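Long-range contacts in adhesin (Streptococcus sanguinis SK1 = NCTC 7863, PDB 6VT2), which probably mediates adhesion of streptococci to host surfaces by binding sialylated glycans through two tandem Siglec-like modules, each followed by an atypical Rib domain: residues 290-301 against 313-322; 362-370 against 378-386. One frame throughout, in Å; residues are numbered along the deposited sequence.

Contact 1: residues 290-301 against 313-322. With SIA (N-acetyl-alpha-neuraminic acid), chain C.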
loop_
_atom_site.group_PDB
_atom_site.type_symbol
_atom_site.label_atom_id
_atom_site.label_comp_id
_atom_site.label_asym_id
_atom_site.label_seq_id
_atom_site.Cartn_x
_atom_site.Cartn_y
_atom_site.Cartn_z
ATOM N N PRO A 290 -1.908 -24.874 36.412
ATOM C CA PRO A 290 -2.547 -26.050 35.841
ATOM C C PRO A 290 -3.537 -25.701 34.752
ATOM O O PRO A 290 -4.174 -24.650 34.754
ATOM C CB PRO A 290 -3.277 -26.662 37.038
ATOM C CG PRO A 290 -3.497 -25.538 37.952
ATOM C CD PRO A 290 -2.323 -24.611 37.780
ATOM N N ALA A 291 -3.683 -26.626 33.819
ATOM C CA ALA A 291 -4.773 -26.583 32.882
ATOM C C ALA A 291 -6.041 -27.023 33.593
ATOM O O ALA A 291 -6.014 -27.706 34.622
ATOM C CB ALA A 291 -4.478 -27.486 31.690
ATOM N N GLY A 292 -7.161 -26.661 33.023
ATOM C CA GLY A 292 -8.426 -27.008 33.625
ATOM C C GLY A 292 -9.393 -25.880 33.432
ATOM O O GLY A 292 -9.106 -24.907 32.728
ATOM N N PRO A 293 -10.567 -25.973 34.059
ATOM C CA PRO A 293 -11.594 -24.923 33.854
ATOM C C PRO A 293 -11.123 -23.535 34.181
ATOM O O PRO A 293 -11.493 -22.565 33.494
ATOM C CB PRO A 293 -12.734 -25.329 34.799
ATOM C CG PRO A 293 -12.178 -26.466 35.644
ATOM C CD PRO A 293 -11.053 -27.102 34.869
ATOM N N GLY A 294 -10.303 -23.413 35.199
ATOM C CA GLY A 294 -9.757 -22.123 35.563
ATOM C C GLY A 294 -8.461 -21.775 34.909
ATOM O O GLY A 294 -7.900 -20.705 35.212
ATOM N N GLY A 295 -7.941 -22.692 34.087
ATOM C CA GLY A 295 -6.656 -22.493 33.446
ATOM C C GLY A 295 -6.782 -21.626 32.215
ATOM O O GLY A 295 -6.796 -22.099 31.092
ATOM N N LYS A 296 -6.970 -20.341 32.459
ATOM C CA LYS A 296 -7.252 -19.387 31.411
ATOM C C LYS A 296 -7.104 -17.984 31.954
ATOM O O LYS A 296 -7.072 -17.744 33.165
ATOM C CB LYS A 296 -8.652 -19.527 30.844
ATOM C CG LYS A 296 -9.696 -19.292 31.894
ATOM C CD LYS A 296 -11.126 -19.162 31.379
ATOM C CE LYS A 296 -12.062 -19.258 32.581
ATOM N NZ LYS A 296 -13.477 -19.040 32.290
ATOM N N TYR A 297 -6.915 -17.076 31.024
ATOM C CA TYR A 297 -6.964 -15.664 31.310
ATOM C C TYR A 297 -7.891 -15.037 30.291
ATOM O O TYR A 297 -7.762 -15.268 29.080
ATOM C CB TYR A 297 -5.605 -14.997 31.208
ATOM C CG TYR A 297 -4.605 -15.416 32.212
ATOM C CD1 TYR A 297 -4.836 -15.232 33.562
ATOM C CD2 TYR A 297 -3.439 -16.031 31.842
ATOM C CE1 TYR A 297 -3.934 -15.581 34.511
ATOM C CE2 TYR A 297 -2.509 -16.395 32.806
ATOM C CZ TYR A 297 -2.755 -16.177 34.121
ATOM O OH TYR A 297 -1.897 -16.556 35.100
ATOM N N THR A 298 -8.837 -14.262 30.786
ATOM C CA THR A 298 -9.824 -13.561 29.961
ATOM C C THR A 298 -9.483 -12.087 29.949
ATOM O O THR A 298 -9.506 -11.433 30.996
ATOM C CB THR A 298 -11.217 -13.784 30.514
ATOM O OG1 THR A 298 -11.447 -15.210 30.640
ATOM C CG2 THR A 298 -12.265 -13.174 29.508
ATOM N N PHE A 299 -9.023 -11.620 28.806
ATOM C CA PHE A 299 -8.554 -10.268 28.611
ATOM C C PHE A 299 -9.658 -9.415 28.026
ATOM O O PHE A 299 -10.565 -9.910 27.358
ATOM C CB PHE A 299 -7.361 -10.240 27.647
ATOM C CG PHE A 299 -6.181 -11.005 28.126
ATOM C CD1 PHE A 299 -6.053 -12.352 27.834
ATOM C CD2 PHE A 299 -5.198 -10.401 28.847
ATOM C CE1 PHE A 299 -5.002 -13.077 28.285
ATOM C CE2 PHE A 299 -4.089 -11.115 29.246
ATOM C CZ PHE A 299 -4.003 -12.468 28.985
ATOM N N LYS A 300 -9.492 -8.111 28.194
ATOM C CA LYS A 300 -10.347 -7.130 27.554
ATOM C C LYS A 300 -9.408 -6.148 26.883
ATOM O O LYS A 300 -8.492 -5.603 27.516
ATOM C CB LYS A 300 -11.250 -6.443 28.604
ATOM C CG LYS A 300 -12.223 -7.439 29.283
ATOM C CD LYS A 300 -13.450 -6.761 29.843
ATOM C CE LYS A 300 -13.132 -5.854 31.032
ATOM N NZ LYS A 300 -14.242 -4.875 31.301
ATOM N N VAL A 301 -9.661 -5.881 25.626
ATOM C CA VAL A 301 -8.830 -4.980 24.843
ATOM C C VAL A 301 -9.738 -3.930 24.213
ATOM O O VAL A 301 -10.862 -4.220 23.800
ATOM C CB VAL A 301 -7.991 -5.749 23.800
ATOM C CG1 VAL A 301 -8.865 -6.428 22.767
ATOM C CG2 VAL A 301 -6.998 -4.834 23.226
ATOM N N ALA A 313 -14.746 -2.583 25.177
ATOM C CA ALA A 313 -13.849 -3.627 25.644
ATOM C C ALA A 313 -14.248 -4.929 25.003
ATOM O O ALA A 313 -15.402 -5.323 25.079
ATOM C CB ALA A 313 -13.923 -3.747 27.156
ATOM N N LYS A 314 -13.299 -5.574 24.325
ATOM C CA LYS A 314 -13.536 -6.784 23.558
ATOM C C LYS A 314 -12.704 -7.896 24.190
ATOM O O LYS A 314 -11.615 -7.649 24.552
ATOM C CB LYS A 314 -13.083 -6.564 22.122
ATOM C CG LYS A 314 -13.707 -5.333 21.501
ATOM C CD LYS A 314 -15.102 -5.596 21.124
ATOM C CE LYS A 314 -15.836 -4.379 20.590
ATOM N NZ LYS A 314 -17.289 -4.646 20.587
ATOM N N ILE A 315 -13.281 -9.076 24.261
ATOM C CA ILE A 315 -12.700 -10.223 24.984
ATOM C C ILE A 315 -11.846 -11.058 24.049
ATOM O O ILE A 315 -12.179 -11.176 22.971
ATOM C CB ILE A 315 -13.816 -11.152 25.482
ATOM C CG1 ILE A 315 -14.633 -10.390 26.510
ATOM C CG2 ILE A 315 -13.325 -12.478 26.044
ATOM C CD1 ILE A 315 -13.868 -10.032 27.688
ATOM N N PHE A 316 -10.736 -11.537 24.552
ATOM C CA PHE A 316 -10.011 -12.676 23.992
ATOM C C PHE A 316 -9.438 -13.415 25.189
ATOM O O PHE A 316 -9.434 -12.900 26.310
ATOM C CB PHE A 316 -8.944 -12.294 22.987
ATOM C CG PHE A 316 -7.797 -11.628 23.566
ATOM C CD1 PHE A 316 -7.819 -10.309 23.827
ATOM C CD2 PHE A 316 -6.652 -12.312 23.869
ATOM C CE1 PHE A 316 -6.755 -9.657 24.413
ATOM C CE2 PHE A 316 -5.580 -11.670 24.447
ATOM C CZ PHE A 316 -5.602 -10.335 24.689
ATOM N N ARG A 317 -9.077 -14.684 24.974
ATOM C CA ARG A 317 -8.542 -15.465 26.063
ATOM C C ARG A 317 -7.268 -16.166 25.665
ATOM O O ARG A 317 -7.041 -16.475 24.514
ATOM C CB ARG A 317 -9.528 -16.562 26.540
ATOM C CG ARG A 317 -10.950 -16.002 26.789
ATOM C CD ARG A 317 -11.825 -16.958 27.550
ATOM N NE ARG A 317 -12.005 -18.186 26.828
ATOM C CZ ARG A 317 -12.718 -19.203 27.318
ATOM N NH1 ARG A 317 -13.300 -19.097 28.506
ATOM N NH2 ARG A 317 -12.826 -20.302 26.623
ATOM N N ILE A 318 -6.453 -16.382 26.655
ATOM C CA ILE A 318 -5.409 -17.391 26.607
ATOM C C ILE A 318 -5.937 -18.568 27.384
ATOM O O ILE A 318 -6.316 -18.410 28.538
ATOM C CB ILE A 318 -4.082 -16.858 27.166
ATOM C CG1 ILE A 318 -3.496 -15.956 26.114
ATOM C CG2 ILE A 318 -3.121 -18.032 27.517
ATOM C CD1 ILE A 318 -2.289 -15.170 26.614
ATOM N N VAL A 319 -5.868 -19.766 26.793
ATOM C CA VAL A 319 -6.328 -20.998 27.416
ATOM C C VAL A 319 -5.147 -21.945 27.490
ATOM O O VAL A 319 -4.456 -22.158 26.500
ATOM C CB VAL A 319 -7.514 -21.624 26.674
ATOM C CG1 VAL A 319 -7.886 -22.933 27.313
ATOM C CG2 VAL A 319 -8.679 -20.604 26.735
ATOM N N PHE A 320 -4.927 -22.500 28.659
ATOM C CA PHE A 320 -3.768 -23.348 28.906
ATOM C C PHE A 320 -4.078 -24.759 28.443
ATOM O O PHE A 320 -5.192 -25.265 28.608
ATOM C CB PHE A 320 -3.388 -23.393 30.389
ATOM C CG PHE A 320 -3.374 -22.078 31.103
ATOM C CD1 PHE A 320 -3.218 -20.855 30.455
ATOM C CD2 PHE A 320 -3.475 -22.077 32.452
ATOM C CE1 PHE A 320 -3.252 -19.659 31.177
ATOM C CE2 PHE A 320 -3.488 -20.905 33.172
ATOM C CZ PHE A 320 -3.391 -19.702 32.519
ATOM N N ALA A 321 -3.094 -25.399 27.893
ATOM C CA ALA A 321 -3.204 -26.803 27.527
ATOM C C ALA A 321 -2.011 -27.582 28.032
ATOM O O ALA A 321 -0.895 -27.096 28.084
ATOM C CB ALA A 321 -3.317 -26.947 26.037
ATOM N N ASN A 322 -2.262 -28.839 28.335
ATOM C CA ASN A 322 -1.182 -29.731 28.691
ATOM C C ASN A 322 -0.462 -30.141 27.435
ATOM O O ASN A 322 -1.079 -30.325 26.381
ATOM C CB ASN A 322 -1.718 -30.975 29.369
ATOM C CG ASN A 322 -2.350 -30.700 30.669
ATOM O OD1 ASN A 322 -1.794 -30.011 31.524
ATOM N ND2 ASN A 322 -3.527 -31.215 30.853
HETATM C C1 SIA C . -10.355 -15.135 33.915
HETATM C C2 SIA C . -10.532 -15.244 35.492
HETATM C C3 SIA C . -10.713 -16.679 36.010
HETATM C C4 SIA C . -9.479 -17.542 35.758
HETATM C C5 SIA C . -8.228 -16.895 36.362
HETATM C C6 SIA C . -8.117 -15.412 35.929
HETATM C C7 SIA C . -7.054 -14.615 36.710
HETATM C C8 SIA C . -7.236 -13.103 36.432
HETATM C C9 SIA C . -6.064 -12.286 36.961
HETATM C C10 SIA C . -6.191 -18.259 36.760
HETATM C C11 SIA C . -5.003 -18.984 36.118
HETATM N N5 SIA C . -7.040 -17.624 35.916
HETATM O O1A SIA C . -9.525 -14.254 33.551
HETATM O O1B SIA C . -11.054 -15.887 33.204
HETATM O O4 SIA C . -9.600 -18.853 36.339
HETATM O O6 SIA C . -9.336 -14.706 36.155
HETATM O O7 SIA C . -7.131 -14.923 38.096
HETATM O O8 SIA C . -7.445 -12.867 35.038
HETATM O O9 SIA C . -6.403 -10.896 36.948
HETATM O O10 SIA C . -6.359 -18.260 37.973
HETATM O O HOH W 1 -6.906 -24.873 30.692
HETATM O O HOH W 2 -13.661 -16.705 30.398
HETATM O O HOH W 3 -14.379 -21.036 30.560
#

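Contact 2: residues 362-370 against 378-386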
loop_
_atom_site.group_PDB
_atom_site.type_symbol
_atom_site.label_atom_id
_atom_site.label_comp_id
_atom_site.label_asym_id
_atom_site.label_seq_id
_atom_site.Cartn_x
_atom_site.Cartn_y
_atom_site.Cartn_z
ATOM N N GLY A 362 12.532 -36.737 17.720
ATOM C CA GLY A 362 11.965 -35.892 16.695
ATOM C C GLY A 362 10.468 -35.722 16.745
ATOM O O GLY A 362 9.939 -34.873 16.015
ATOM N N ASN A 363 9.773 -36.466 17.609
ATOM C CA ASN A 363 8.338 -36.369 17.771
ATOM C C ASN A 363 7.971 -35.799 19.129
ATOM O O ASN A 363 7.361 -34.749 19.206
ATOM C CB ASN A 363 7.735 -37.759 17.596
ATOM C CG ASN A 363 6.269 -37.786 17.858
ATOM O OD1 ASN A 363 5.541 -36.882 17.463
ATOM N ND2 ASN A 363 5.816 -38.803 18.581
ATOM N N LEU A 364 8.322 -36.472 20.188
ATOM C CA LEU A 364 8.068 -35.999 21.540
ATOM C C LEU A 364 9.186 -35.100 21.993
ATOM O O LEU A 364 10.267 -35.129 21.421
ATOM C CB LEU A 364 7.957 -37.183 22.476
ATOM C CG LEU A 364 6.920 -38.209 22.058
ATOM C CD1 LEU A 364 6.872 -39.342 23.057
ATOM C CD2 LEU A 364 5.619 -37.559 21.848
ATOM N N PRO A 365 8.946 -34.323 23.047
ATOM C CA PRO A 365 10.002 -33.492 23.618
ATOM C C PRO A 365 11.205 -34.332 23.964
ATOM O O PRO A 365 11.076 -35.488 24.361
ATOM C CB PRO A 365 9.343 -32.869 24.845
ATOM C CG PRO A 365 7.915 -32.838 24.498
ATOM C CD PRO A 365 7.651 -34.099 23.712
ATOM N N ASN A 366 12.376 -33.736 23.797
ATOM C CA ASN A 366 13.590 -34.441 24.123
ATOM C C ASN A 366 13.694 -34.706 25.605
ATOM O O ASN A 366 14.520 -35.539 25.998
ATOM C CB ASN A 366 14.804 -33.665 23.683
ATOM C CG ASN A 366 14.891 -33.502 22.168
ATOM O OD1 ASN A 366 14.548 -34.384 21.397
ATOM N ND2 ASN A 366 15.326 -32.377 21.752
ATOM N N ASN A 367 12.883 -34.006 26.423
ATOM C CA ASN A 367 12.882 -34.207 27.884
ATOM C C ASN A 367 11.602 -34.890 28.369
ATOM O O ASN A 367 11.221 -34.724 29.468
ATOM C CB ASN A 367 13.203 -32.933 28.648
ATOM C CG ASN A 367 12.205 -31.834 28.423
ATOM O OD1 ASN A 367 11.563 -31.822 27.423
ATOM N ND2 ASN A 367 12.173 -30.890 29.320
ATOM N N VAL A 368 11.029 -35.739 27.533
ATOM C CA VAL A 368 9.950 -36.629 28.038
ATOM C C VAL A 368 10.590 -37.688 28.921
ATOM O O VAL A 368 11.743 -38.021 28.742
ATOM C CB VAL A 368 9.128 -37.371 26.975
ATOM C CG1 VAL A 368 8.137 -36.393 26.498
ATOM C CG2 VAL A 368 9.981 -38.054 25.937
ATOM N N GLN A 369 9.783 -38.220 29.810
ATOM C CA GLN A 369 10.223 -39.322 30.663
ATOM C C GLN A 369 9.358 -40.527 30.276
ATOM O O GLN A 369 8.225 -40.358 30.038
ATOM C CB GLN A 369 10.079 -38.993 32.139
ATOM C CG GLN A 369 11.093 -37.995 32.629
ATOM C CD GLN A 369 12.443 -38.551 33.016
ATOM O OE1 GLN A 369 12.815 -39.652 32.687
ATOM N NE2 GLN A 369 13.262 -37.724 33.634
ATOM N N TYR A 370 9.966 -41.682 30.152
ATOM C CA TYR A 370 9.256 -42.925 29.955
ATOM C C TYR A 370 9.336 -43.751 31.238
ATOM O O TYR A 370 10.404 -43.864 31.883
ATOM C CB TYR A 370 9.876 -43.675 28.809
ATOM C CG TYR A 370 9.872 -42.949 27.522
ATOM C CD1 TYR A 370 8.697 -42.644 26.864
ATOM C CD2 TYR A 370 11.041 -42.568 26.937
ATOM C CE1 TYR A 370 8.723 -42.032 25.648
ATOM C CE2 TYR A 370 11.069 -41.930 25.754
ATOM C CZ TYR A 370 9.879 -41.645 25.123
ATOM O OH TYR A 370 9.848 -41.012 23.966
ATOM N N VAL A 378 3.769 -48.393 28.854
ATOM C CA VAL A 378 4.718 -47.325 29.017
ATOM C C VAL A 378 3.944 -46.064 29.315
ATOM O O VAL A 378 3.041 -45.686 28.565
ATOM C CB VAL A 378 5.601 -47.145 27.785
ATOM C CG1 VAL A 378 6.590 -45.966 28.074
ATOM C CG2 VAL A 378 6.352 -48.370 27.496
ATOM N N THR A 379 4.259 -45.448 30.438
ATOM C CA THR A 379 3.746 -44.122 30.748
ATOM C C THR A 379 4.719 -43.095 30.207
ATOM O O THR A 379 5.897 -43.138 30.528
ATOM C CB THR A 379 3.605 -43.924 32.242
ATOM O OG1 THR A 379 2.789 -44.977 32.739
ATOM C CG2 THR A 379 2.920 -42.585 32.537
ATOM N N VAL A 380 4.208 -42.181 29.397
ATOM C CA VAL A 380 4.972 -41.098 28.833
ATOM C C VAL A 380 4.596 -39.863 29.636
ATOM O O VAL A 380 3.424 -39.479 29.690
ATOM C CB VAL A 380 4.623 -40.915 27.362
ATOM C CG1 VAL A 380 5.371 -39.794 26.749
ATOM C CG2 VAL A 380 4.867 -42.199 26.572
ATOM N N ILE A 381 5.588 -39.237 30.258
ATOM C CA ILE A 381 5.354 -38.076 31.103
ATOM C C ILE A 381 6.027 -36.863 30.485
ATOM O O ILE A 381 7.254 -36.824 30.317
ATOM C CB ILE A 381 5.873 -38.333 32.518
ATOM C CG1 ILE A 381 5.262 -39.647 33.095
ATOM C CG2 ILE A 381 5.612 -37.149 33.348
ATOM C CD1 ILE A 381 5.843 -39.978 34.457
ATOM N N TYR A 382 5.214 -35.896 30.122
ATOM C CA TYR A 382 5.692 -34.697 29.472
ATOM C C TYR A 382 6.154 -33.727 30.522
ATOM O O TYR A 382 5.790 -33.832 31.688
ATOM C CB TYR A 382 4.569 -34.077 28.658
ATOM C CG TYR A 382 4.149 -34.965 27.553
ATOM C CD1 TYR A 382 4.902 -35.027 26.402
ATOM C CD2 TYR A 382 3.022 -35.753 27.664
ATOM C CE1 TYR A 382 4.579 -35.886 25.393
ATOM C CE2 TYR A 382 2.680 -36.597 26.634
ATOM C CZ TYR A 382 3.461 -36.681 25.549
ATOM O OH TYR A 382 3.153 -37.548 24.529
ATOM N N PRO A 383 7.021 -32.803 30.149
ATOM C CA PRO A 383 7.719 -32.008 31.165
ATOM C C PRO A 383 6.851 -30.969 31.878
ATOM O O PRO A 383 7.332 -30.346 32.820
ATOM C CB PRO A 383 8.869 -31.381 30.369
ATOM C CG PRO A 383 8.551 -31.532 28.998
ATOM C CD PRO A 383 7.690 -32.755 28.858
ATOM N N ASP A 384 5.606 -30.778 31.466
ATOM C CA ASP A 384 4.682 -29.920 32.172
ATOM C C ASP A 384 3.841 -30.719 33.161
ATOM O O ASP A 384 2.945 -30.170 33.799
ATOM C CB ASP A 384 3.755 -29.164 31.219
ATOM C CG ASP A 384 2.916 -30.052 30.337
ATOM O OD1 ASP A 384 3.338 -31.177 30.034
ATOM O OD2 ASP A 384 1.845 -29.632 29.900
ATOM N N ASP A 385 4.104 -32.020 33.305
ATOM C CA ASP A 385 3.323 -32.815 34.227
ATOM C C ASP A 385 3.465 -32.289 35.643
ATOM O O ASP A 385 4.568 -32.091 36.120
ATOM C CB ASP A 385 3.784 -34.271 34.162
ATOM C CG ASP A 385 2.984 -35.204 35.032
ATOM O OD1 ASP A 385 1.853 -35.540 34.668
ATOM O OD2 ASP A 385 3.512 -35.608 36.078
ATOM N N THR A 386 2.341 -32.103 36.320
ATOM C CA THR A 386 2.329 -31.730 37.718
ATOM C C THR A 386 1.158 -32.485 38.373
ATOM O O THR A 386 0.194 -32.797 37.698
ATOM C CB THR A 386 2.098 -30.234 37.957
ATOM O OG1 THR A 386 0.809 -29.887 37.494
ATOM C CG2 THR A 386 3.212 -29.363 37.342
HETATM O O HOH W 4 9.145 -35.038 31.012
#

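Contact 1: residues 290-301 against 313-322
The Phe320 ring lies with one face against the peptide between Gly295 and Lys296, Gly295 C sitting 3.3 Å above the ring plane, while Pro290 O and the Tyr297 ring meet its edge. Its rim is turned to the face of Tyr297 in an offset edge-to-face pair, planes at 67°. Sialic acid touches both rings, its acetamido methyl C11 at the edge of Phe320 and C7 at the edge of the Tyr297 ring, in its plane. Farther along the same side, Phe316 offers one face to Phe299 CB, 3.6 Å from the ring centroid; the two rings are nearly parallel but slid apart. Phe316 gets there because its CG stands between backbone N and carbonyl carbon (chi1 70°).

On the face that carries Lys296, Thr298 and Arg317, the first and last share two waters, one also donating to Thr298 OG1. Arg317 has a salt bridge to Asp213, which would probably ease the proximity of two positive charges. Thr298 N donates to SIA O1A at 2.8 Å and its OG1 to O1B at 2.7 Å; Lys296 O accepts from SIA N5. Antiparallel strands 296-301 and 314-321 form the hairpin that supplies one wall of this Siglec-like domain's sialic acid site, helix 244-255 adding Ser248 and Thr249.

Contact 2: residues 362-370 against 378-386
Val368 CG1 packs against the Tyr382 ring, 3.5 Å from Tyr382 CD1, the two side chains lying alongside each other and pointing the same way. Pro365 CD meets the same ring at its edge and in its plane, and Leu364 CD2 comes in at right angles near the hydroxyl, 3.6 Å from Tyr382 OH. The other methyl of Leu364, CD1, reaches Val380 CG1. Tyr370 lies beside Val380 as well, and Val380 CG2 sits in the plane of the Tyr370 ring at its edge, 3.9 Å from Tyr370 CD1; both side chains leave the sheet on one face. With CG beside its own backbone N (chi1 -59°), the Tyr370 ring swings its CD1 to 4.1 Å from Val378 CG1. At the outer margin the amide of Asn367 crosses Pro383, with Asn367 OD1 3.4 Å from Pro383 CG.

Behind these side chains the backbone sets the spacing. Gln369 and Ile381 form a hydrogen-bonded antiparallel pair, Gln369 N to Ile381 O at 2.9 Å, and the return bond is nearly straight at 174°. A water donates to both Asn367 O and Ile381 O, bridging the turn before strand 369-372 to Ile381, where the pairing ends. A type I turn at 365-368 leads into the first strand and another at 382-385 leads out of the second.

Farther out, Tyr382 OH is hydrogen-bonded to Asp393, a calcium ligand, and its ring meets that of Tyr327. Helix 346-360 lies against Tyr370 and Val378, while strand 392-395 pairs with 378-381 on the side away from 369-372, making 378-381 the middle strand of the three-stranded Rib sheet.

In the fold
Contacts 1 and 2 follow one another along the chain, in the second Siglec-like domain and the Rib domain after it, with centres about 25 Å apart. They meet directly at the junction: Asn322 CA is 3.3 Å from Asp384 OD2, as packing. Asp384 also accepts from Gln323 N, and Asn322 OD1 is hydrogen-bonded to Ser389, so the end of strand 314-321 is held against the loop beyond strand 378-381. A calcium ion, bound by Thr324, Tyr327 and Asp393, lies about 4 Å from the nearest atom of the Tyr382 side chain. The glycan belongs to contact 1 alone, where the Lys300 side chain comes within about 4 Å of the galactose, nearest atoms; contact 2 is structural packing.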